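Local atomic coordinates of glycoside hydrolase family 81 (Clostridium thermocellum, PDB entry 6FOP), a protein that probably hydrolyses internal beta-1,3-glucosidic bonds of laminarin and related glucans, as a family 81 glycoside hydrolase of the cellulosome. Residues F368-F380 and F423-W437. Numbering follows the deposited sequence. Where two conformers were deposited one is given.
Sequences FISFMKSSLEDWF and FLHAAAQIALRDPQW. With CA (calcium ion), chain C; CA (calcium ion), chain D.
Across the contact Met372 and Ala426 bring their CA atoms within 6.6 Å, where helix segments 368-379 and 423-433 pass with axes 10.1 Å apart and chains running 120° to each other. Leu376 is the central knob, seated in a hole formed by Phe423, Ala426, Ala427 and Ile430; its CD1 lies 3.8 Å from Ile430 CD1, while CD2 turns to Phe423. One turn beyond Leu376, Trp379 offers a face to the edge of Phe423 in a T-shaped pair, planes at 86° and Phe423 CE2 3.6 Å from Trp379 CG. One turn before Leu376, the bend at chi3 (72°) curls Met372 CE onto the backbone and CB of Ala426.

Lys373 runs extended over one face of the Trp437 indole, its CG making a CH-pi contact 4.2 Å from the five-membered ring centroid, and carries NZ to Asp434 OD2, a 2.7 Å salt bridge on the anti lone pair. Ile430 CG2 lies over the indole too. In the ring plane, Trp437 NE1 donates to Glu377 OE2 (2.8 Å), which fixes the indole's rotation. Asp434 is also the N-cap of the following short helix, its OD1 accepting from Trp437 N at 2.9 Å.

Asp378, beside the interface, binds both calcium ions, as Glu386 does, and Thr381 and Lys389 join it at one of them. Helices 339-359 and 440-455 flank this buried knob-into-hole packing within the (alpha/alpha)6 barrel of the family 81 C-terminal domain.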
loop_
_atom_site.group_PDB
_atom_site.type_symbol
_atom_site.label_atom_id
_atom_site.label_comp_id
_atom_site.label_asym_id
_atom_site.label_seq_id
_atom_site.Cartn_x
_atom_site.Cartn_y
_atom_site.Cartn_z
ATOM N N PHE A 368 30.092 -7.843 7.403
ATOM C CA PHE A 368 28.707 -7.523 7.067
ATOM C C PHE A 368 27.987 -8.761 6.539
ATOM O O PHE A 368 26.914 -9.108 7.035
ATOM C CB PHE A 368 28.645 -6.398 6.018
ATOM C CG PHE A 368 29.188 -5.055 6.474
ATOM C CD1 PHE A 368 29.142 -4.661 7.789
ATOM C CD2 PHE A 368 29.714 -4.165 5.544
ATOM C CE1 PHE A 368 29.625 -3.427 8.181
ATOM C CE2 PHE A 368 30.181 -2.925 5.948
ATOM C CZ PHE A 368 30.154 -2.581 7.265
ATOM N N ILE A 369 28.553 -9.414 5.524
ATOM C CA ILE A 369 27.948 -10.626 4.904
ATOM C C ILE A 369 27.773 -11.723 5.917
ATOM O O ILE A 369 26.750 -12.408 5.949
ATOM C CB ILE A 369 28.762 -11.185 3.710
ATOM C CG1 ILE A 369 28.654 -10.217 2.548
ATOM C CG2 ILE A 369 28.249 -12.563 3.269
ATOM C CD1 ILE A 369 29.468 -10.566 1.321
ATOM N N SER A 370 28.790 -11.942 6.756
ATOM C CA SER A 370 28.733 -12.999 7.768
ATOM C C SER A 370 27.558 -12.793 8.713
ATOM O O SER A 370 26.826 -13.728 9.036
ATOM C CB SER A 370 30.030 -13.057 8.581
ATOM O OG SER A 370 29.952 -14.017 9.620
ATOM N N PHE A 371 27.396 -11.557 9.194
ATOM C CA PHE A 371 26.291 -11.261 10.103
ATOM C C PHE A 371 24.935 -11.353 9.398
ATOM O O PHE A 371 23.986 -11.888 9.964
ATOM C CB PHE A 371 26.444 -9.912 10.829
ATOM C CG PHE A 371 25.466 -9.764 11.968
ATOM C CD1 PHE A 371 25.713 -10.400 13.168
ATOM C CD2 PHE A 371 24.268 -9.088 11.812
ATOM C CE1 PHE A 371 24.835 -10.318 14.228
ATOM C CE2 PHE A 371 23.386 -8.985 12.886
ATOM C CZ PHE A 371 23.665 -9.599 14.081
ATOM N N MET A 372 24.871 -10.864 8.163
ATOM C CA MET A 372 23.635 -10.954 7.409
ATOM C C MET A 372 23.223 -12.417 7.229
ATOM O O MET A 372 22.085 -12.804 7.496
ATOM C CB MET A 372 23.782 -10.277 6.044
ATOM C CG MET A 372 23.894 -8.769 6.158
ATOM S SD MET A 372 24.576 -7.969 4.677
ATOM C CE MET A 372 23.192 -8.145 3.533
ATOM N N LYS A 373 24.162 -13.249 6.776
ATOM C CA LYS A 373 23.862 -14.655 6.573
ATOM C C LYS A 373 23.557 -15.352 7.885
ATOM O O LYS A 373 22.546 -16.060 7.990
ATOM C CB LYS A 373 25.004 -15.364 5.852
ATOM C CG LYS A 373 25.135 -15.060 4.366
ATOM C CD LYS A 373 26.255 -15.900 3.741
ATOM C CE LYS A 373 26.270 -15.861 2.230
ATOM N NZ LYS A 373 27.336 -16.760 1.695
ATOM N N SER A 374 24.424 -15.240 8.892
ATOM C CA SER A 374 24.221 -16.021 10.111
ATOM C C SER A 374 22.895 -15.623 10.781
ATOM O O SER A 374 22.167 -16.479 11.297
ATOM C CB SER A 374 25.402 -15.893 11.071
ATOM O OG SER A 374 25.575 -14.557 11.533
ATOM N N SER A 375 22.579 -14.332 10.765
ATOM C CA SER A 375 21.352 -13.918 11.421
ATOM C C SER A 375 20.113 -14.350 10.630
ATOM O O SER A 375 19.162 -14.800 11.247
ATOM C CB SER A 375 21.346 -12.434 11.741
ATOM O OG SER A 375 21.284 -11.674 10.565
ATOM N N LEU A 376 20.137 -14.236 9.298
ATOM C CA LEU A 376 19.021 -14.722 8.491
ATOM C C LEU A 376 18.847 -16.230 8.651
ATOM O O LEU A 376 17.730 -16.722 8.779
ATOM C CB LEU A 376 19.150 -14.329 7.021
ATOM C CG LEU A 376 18.901 -12.855 6.746
ATOM C CD1 LEU A 376 19.177 -12.583 5.290
ATOM C CD2 LEU A 376 17.493 -12.399 7.151
ATOM N N GLU A 377 19.953 -16.975 8.674
ATOM C CA GLU A 377 19.863 -18.427 8.825
ATOM C C GLU A 377 19.245 -18.769 10.196
ATOM O O GLU A 377 18.429 -19.669 10.296
ATOM C CB GLU A 377 21.237 -19.073 8.646
ATOM C CG GLU A 377 21.795 -18.915 7.232
ATOM C CD GLU A 377 23.243 -19.327 7.078
ATOM O OE1 GLU A 377 23.762 -20.055 7.945
ATOM O OE2 GLU A 377 23.848 -18.941 6.053
ATOM N N ASP A 378 19.573 -17.994 11.228
ATOM C CA ASP A 378 18.977 -18.178 12.567
ATOM C C ASP A 378 17.460 -17.853 12.504
ATOM O O ASP A 378 16.613 -18.685 12.859
ATOM C CB ASP A 378 19.730 -17.332 13.624
ATOM C CG ASP A 378 19.280 -17.604 15.048
ATOM O OD1 ASP A 378 18.211 -18.238 15.298
ATOM O OD2 ASP A 378 20.032 -17.198 15.970
ATOM N N TRP A 379 17.123 -16.664 12.026
ATOM C CA TRP A 379 15.710 -16.298 11.935
ATOM C C TRP A 379 14.920 -17.303 11.129
ATOM O O TRP A 379 13.752 -17.545 11.446
ATOM C CB TRP A 379 15.533 -14.880 11.379
ATOM C CG TRP A 379 15.712 -13.778 12.402
ATOM C CD1 TRP A 379 16.851 -13.056 12.669
ATOM C CD2 TRP A 379 14.718 -13.271 13.288
ATOM N NE1 TRP A 379 16.611 -12.150 13.649
ATOM C CE2 TRP A 379 15.301 -12.245 14.036
ATOM C CE3 TRP A 379 13.370 -13.575 13.500
ATOM C CZ2 TRP A 379 14.586 -11.542 15.016
ATOM C CZ3 TRP A 379 12.676 -12.890 14.451
ATOM C CH2 TRP A 379 13.265 -11.871 15.185
ATOM N N PHE A 380 15.522 -17.843 10.057
ATOM C CA PHE A 380 14.852 -18.754 9.144
ATOM C C PHE A 380 14.870 -20.213 9.582
ATOM O O PHE A 380 14.499 -21.087 8.795
ATOM C CB PHE A 380 15.412 -18.617 7.703
ATOM C CG PHE A 380 15.177 -17.290 7.043
ATOM C CD1 PHE A 380 14.151 -16.425 7.440
ATOM C CD2 PHE A 380 15.973 -16.910 5.970
ATOM C CE1 PHE A 380 13.942 -15.219 6.789
ATOM C CE2 PHE A 380 15.761 -15.721 5.320
ATOM C CZ PHE A 380 14.743 -14.867 5.733
ATOM N N PHE A 423 14.304 -7.619 6.056
ATOM C CA PHE A 423 14.824 -8.991 5.939
ATOM C C PHE A 423 14.979 -9.370 4.463
ATOM O O PHE A 423 15.985 -9.972 4.057
ATOM C CB PHE A 423 13.890 -10.022 6.623
ATOM C CG PHE A 423 13.951 -10.041 8.124
ATOM C CD1 PHE A 423 13.462 -8.984 8.889
ATOM C CD2 PHE A 423 14.471 -11.136 8.792
ATOM C CE1 PHE A 423 13.525 -9.006 10.274
ATOM C CE2 PHE A 423 14.528 -11.176 10.175
ATOM C CZ PHE A 423 14.075 -10.091 10.927
ATOM N N LEU A 424 13.988 -8.995 3.653
ATOM C CA LEU A 424 14.013 -9.277 2.237
ATOM C C LEU A 424 15.125 -8.526 1.525
ATOM O O LEU A 424 15.744 -9.054 0.606
ATOM C CB LEU A 424 12.650 -8.962 1.609
ATOM C CG LEU A 424 11.493 -9.842 2.096
ATOM C CD1 LEU A 424 10.192 -9.308 1.498
ATOM C CD2 LEU A 424 11.717 -11.303 1.767
ATOM N N HIS A 425 15.384 -7.293 1.953
ATOM C CA HIS A 425 16.469 -6.514 1.370
ATOM C C HIS A 425 17.822 -7.241 1.592
ATOM O O HIS A 425 18.598 -7.440 0.655
ATOM C CB HIS A 425 16.493 -5.082 1.860
ATOM C CG HIS A 425 17.469 -4.231 1.122
ATOM N ND1 HIS A 425 17.855 -2.997 1.573
ATOM C CD2 HIS A 425 18.122 -4.420 -0.056
ATOM C CE1 HIS A 425 18.712 -2.467 0.715
ATOM N NE2 HIS A 425 18.908 -3.315 -0.267
ATOM N N ALA A 426 18.050 -7.660 2.831
ATOM C CA ALA A 426 19.284 -8.367 3.148
ATOM C C ALA A 426 19.378 -9.655 2.360
ATOM O O ALA A 426 20.441 -9.988 1.830
ATOM C CB ALA A 426 19.381 -8.627 4.632
ATOM N N ALA A 427 18.287 -10.401 2.273
ATOM C CA ALA A 427 18.291 -11.652 1.510
ATOM C C ALA A 427 18.593 -11.412 0.045
ATOM O O ALA A 427 19.314 -12.184 -0.575
ATOM C CB ALA A 427 16.968 -12.352 1.652
ATOM N N ALA A 428 18.008 -10.364 -0.522
ATOM C CA ALA A 428 18.270 -10.000 -1.912
ATOM C C ALA A 428 19.729 -9.636 -2.154
ATOM O O ALA A 428 20.312 -10.043 -3.192
ATOM C CB ALA A 428 17.348 -8.881 -2.349
ATOM N N GLN A 429 20.313 -8.841 -1.250
ATOM C CA GLN A 429 21.731 -8.512 -1.411
ATOM C C GLN A 429 22.598 -9.779 -1.350
ATOM O O GLN A 429 23.573 -9.894 -2.114
ATOM C CB GLN A 429 22.166 -7.500 -0.371
ATOM C CG GLN A 429 21.552 -6.107 -0.490
ATOM C CD GLN A 429 21.869 -5.395 -1.787
ATOM O OE1 GLN A 429 22.784 -5.776 -2.514
ATOM N NE2 GLN A 429 21.113 -4.352 -2.102
ATOM N N ILE A 430 22.260 -10.725 -0.470
ATOM C CA ILE A 430 22.968 -11.999 -0.472
ATOM C C ILE A 430 22.756 -12.725 -1.802
ATOM O O ILE A 430 23.723 -13.234 -2.400
ATOM C CB ILE A 430 22.600 -12.881 0.721
ATOM C CG1 ILE A 430 22.995 -12.212 2.022
ATOM C CG2 ILE A 430 23.242 -14.253 0.602
ATOM C CD1 ILE A 430 22.360 -12.816 3.224
ATOM N N ALA A 431 21.512 -12.780 -2.270
ATOM C CA ALA A 431 21.210 -13.472 -3.537
ATOM C C ALA A 431 21.966 -12.972 -4.757
ATOM O O ALA A 431 22.352 -13.758 -5.620
ATOM C CB ALA A 431 19.716 -13.446 -3.789
ATOM N N LEU A 432 22.215 -11.664 -4.799
ATOM C CA LEU A 432 22.967 -11.046 -5.898
ATOM C C LEU A 432 24.428 -11.520 -5.905
ATOM O O LEU A 432 25.080 -11.478 -6.943
ATOM C CB LEU A 432 22.920 -9.515 -5.786
ATOM C CG LEU A 432 21.560 -8.914 -6.109
ATOM C CD1 LEU A 432 21.473 -7.476 -5.595
ATOM C CD2 LEU A 432 21.286 -8.979 -7.605
ATOM N N ARG A 433 24.908 -11.982 -4.755
ATOM C CA ARG A 433 26.292 -12.404 -4.563
ATOM C C ARG A 433 26.478 -13.903 -4.444
ATOM O O ARG A 433 27.583 -14.403 -4.623
ATOM C CB ARG A 433 26.842 -11.730 -3.309
ATOM C CG ARG A 433 26.930 -10.219 -3.437
ATOM C CD ARG A 433 27.024 -9.566 -2.087
ATOM N NE ARG A 433 27.285 -8.139 -2.218
ATOM C CZ ARG A 433 26.365 -7.198 -2.466
ATOM N NH1 ARG A 433 25.090 -7.512 -2.566
ATOM N NH2 ARG A 433 26.704 -5.934 -2.576
ATOM N N ASP A 434 25.415 -14.635 -4.142
ATOM C CA ASP A 434 25.541 -16.018 -3.753
ATOM C C ASP A 434 24.262 -16.736 -4.177
ATOM O O ASP A 434 23.299 -16.827 -3.393
ATOM C CB ASP A 434 25.811 -16.156 -2.266
ATOM C CG ASP A 434 26.058 -17.566 -1.840
ATOM O OD1 ASP A 434 25.780 -18.493 -2.620
ATOM O OD2 ASP A 434 26.496 -17.753 -0.681
ATOM N N PRO A 435 24.239 -17.205 -5.442
ATOM C CA PRO A 435 23.079 -17.929 -5.942
ATOM C C PRO A 435 22.822 -19.246 -5.218
ATOM O O PRO A 435 21.693 -19.740 -5.211
ATOM C CB PRO A 435 23.421 -18.159 -7.425
ATOM C CG PRO A 435 24.909 -18.205 -7.472
ATOM C CD PRO A 435 25.371 -17.261 -6.394
ATOM N N GLN A 436 23.873 -19.824 -4.658
ATOM C CA GLN A 436 23.782 -21.077 -3.926
ATOM C C GLN A 436 22.945 -20.871 -2.643
ATOM O O GLN A 436 21.950 -21.555 -2.406
ATOM C CB GLN A 436 25.234 -21.518 -3.629
ATOM C CG GLN A 436 25.424 -22.724 -2.777
ATOM C CD GLN A 436 26.886 -22.939 -2.495
ATOM O OE1 GLN A 436 27.548 -22.078 -1.921
ATOM N NE2 GLN A 436 27.403 -24.063 -2.919
ATOM N N TRP A 437 23.315 -19.864 -1.866
ATOM C CA TRP A 437 22.620 -19.557 -0.602
ATOM C C TRP A 437 21.118 -19.268 -0.812
ATOM O O TRP A 437 20.252 -19.711 -0.055
ATOM C CB TRP A 437 23.273 -18.330 0.049
ATOM C CG TRP A 437 22.823 -18.031 1.438
ATOM C CD1 TRP A 437 23.429 -18.428 2.595
ATOM C CD2 TRP A 437 21.690 -17.237 1.839
ATOM N NE1 TRP A 437 22.757 -17.956 3.670
ATOM C CE2 TRP A 437 21.665 -17.248 3.245
ATOM C CE3 TRP A 437 20.691 -16.543 1.144
ATOM C CZ2 TRP A 437 20.709 -16.553 3.988
ATOM C CZ3 TRP A 437 19.719 -15.867 1.889
ATOM C CH2 TRP A 437 19.743 -15.871 3.286
HETATM CA CA CA C . 16.276 -19.536 15.028
HETATM CA CA CA D . 18.958 -18.788 17.696
HETATM O O HOH W 1 20.877 -18.174 18.822
HETATM O O HOH W 2 17.846 -17.350 18.935
HETATM O O HOH W 3 20.090 -20.568 16.616
HETATM O O HOH W 4 19.090 -20.455 19.434
#